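Local atomic coordinates of DUF1987 domain-containing protein (Pseudomonas aeruginosa, PDB entry 6K4F), a protein that probably serves as the regulatory phosphoprotein of the SiaABC threonine phosphorylation pathway, which controls biofilm formation in response to carbon availability. Residues A[107-110]-A[111-115]. Residues are numbered along the deposited sequence; the frame is centred on the assembly and turned at random.
Sequences AELA and EEFRE
Leu109 lies over the Phe113 ring one turn further on, an i to i+4 contact within the short helix 108-115, the last helix of the chain, which leads into the edge strand 121-125. The CD1 methyl of Leu109 stands 4.2 Å from the centroid of the Phe113 ring and 25° off its normal, a CH-pi contact over one face but shifted toward the rim. Leu109 CG also reaches Phe113 CE2 at 3.7 Å. With CG anti to the backbone N (chi1 177°), Leu109 leans toward the following turn, while Phe113, its own CG beside the backbone N, brings the ring back to meet it. Four backbone bonds of the i+4 to i kind hold the turn, beginning at the N-cap residue Ala107, whose O accepts from Glu111 N at 3.0 Å. The straightest joins Phe113 N to Leu109 O, with 173° at the hydrogen; Arg114 N to Ala110 O is 2.8 Å. The helix is amphipathic and packs on strands 93-99 and 121-125 of a mixed sheet, neighbouring parallel strands at one side of it. Leu109 and Phe113 both touch Ile73 of helix 70-88, and Phe113 also meets Met77 and Leu80, joining the two helices through apolar side chains. Ala110, buried, faces the sheet at Trp97 and Ile123. Acidic groups gather on more exposed parts of the helix. Glu108 OE1 and Glu112 OE2 come within 4.4 Å, a like-charge approach that probably favours protonation slightly. Glu111 has its CG packed 3.2 Å from Ala107 O, against the first turn, and its carboxylate turns off to the side. The side chain of Arg114 instead extends away from the preceding turn, and its NE makes a weak hydrogen bond to Phe121 O at the start of the edge strand.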
# COMPACT_ATOMS: atom_id res chain seq x y z
N ALA A 107 -0.85 -13.96 9.75
CA ALA A 107 -0.37 -12.73 9.12
C ALA A 107 -0.29 -11.61 10.16
O ALA A 107 -1.07 -10.65 10.17
CB ALA A 107 -1.28 -12.35 7.96
N GLU A 108 0.70 -11.75 11.04
CA GLU A 108 0.76 -10.96 12.27
C GLU A 108 0.96 -9.48 11.96
O GLU A 108 0.29 -8.61 12.54
CB GLU A 108 1.88 -11.49 13.16
CG GLU A 108 1.76 -11.16 14.64
CD GLU A 108 0.42 -11.55 15.23
OE1 GLU A 108 -0.43 -10.65 15.42
OE2 GLU A 108 0.22 -12.75 15.51
N LEU A 109 1.90 -9.17 11.07
CA LEU A 109 2.11 -7.77 10.70
C LEU A 109 0.84 -7.16 10.10
O LEU A 109 0.45 -6.04 10.46
CB LEU A 109 3.27 -7.67 9.72
CG LEU A 109 3.54 -6.26 9.20
CD1 LEU A 109 4.10 -5.42 10.31
CD2 LEU A 109 4.52 -6.35 8.05
N ALA A 110 0.16 -7.90 9.22
CA ALA A 110 -1.07 -7.39 8.62
C ALA A 110 -2.10 -7.08 9.68
O ALA A 110 -2.78 -6.04 9.62
CB ALA A 110 -1.62 -8.40 7.61
N GLU A 111 -2.21 -7.94 10.71
CA GLU A 111 -3.18 -7.71 11.78
C GLU A 111 -2.83 -6.46 12.58
O GLU A 111 -3.72 -5.70 12.96
CB GLU A 111 -3.27 -8.92 12.70
CG GLU A 111 -3.61 -10.23 12.02
CD GLU A 111 -5.10 -10.40 11.76
OE1 GLU A 111 -5.50 -11.50 11.33
OE2 GLU A 111 -5.86 -9.44 11.99
N GLU A 112 -1.54 -6.23 12.82
CA GLU A 112 -1.15 -5.01 13.52
C GLU A 112 -1.46 -3.77 12.70
O GLU A 112 -1.94 -2.77 13.25
CB GLU A 112 0.34 -5.07 13.88
CG GLU A 112 0.60 -6.08 15.00
CD GLU A 112 2.04 -6.56 15.04
OE1 GLU A 112 2.81 -6.18 14.14
OE2 GLU A 112 2.40 -7.31 15.97
N PHE A 113 -1.17 -3.79 11.39
CA PHE A 113 -1.58 -2.69 10.53
C PHE A 113 -3.10 -2.53 10.56
O PHE A 113 -3.62 -1.41 10.62
CB PHE A 113 -1.13 -2.95 9.08
CG PHE A 113 0.33 -2.68 8.81
CD1 PHE A 113 1.01 -1.66 9.44
CD2 PHE A 113 1.01 -3.45 7.87
CE1 PHE A 113 2.34 -1.41 9.15
CE2 PHE A 113 2.35 -3.21 7.58
CZ PHE A 113 3.01 -2.19 8.22
N ARG A 114 -3.83 -3.64 10.47
CA ARG A 114 -5.29 -3.56 10.45
C ARG A 114 -5.83 -2.84 11.70
O ARG A 114 -6.79 -2.07 11.61
CB ARG A 114 -5.88 -4.96 10.34
CG ARG A 114 -7.41 -4.99 10.31
CD ARG A 114 -7.91 -6.34 9.85
NE ARG A 114 -9.37 -6.35 9.77
CZ ARG A 114 -10.16 -6.95 10.65
NH1 ARG A 114 -9.64 -7.62 11.66
NH2 ARG A 114 -11.48 -6.90 10.51
N GLU A 115 -5.21 -3.06 12.85
CA GLU A 115 -5.68 -2.40 14.06
C GLU A 115 -5.50 -0.89 14.00
O GLU A 115 -6.17 -0.17 14.75
CB GLU A 115 -4.98 -3.00 15.27
CG GLU A 115 -5.37 -4.46 15.49
CD GLU A 115 -4.55 -5.17 16.55
OE1 GLU A 115 -5.08 -5.38 17.66
OE2 GLU A 115 -3.39 -5.54 16.27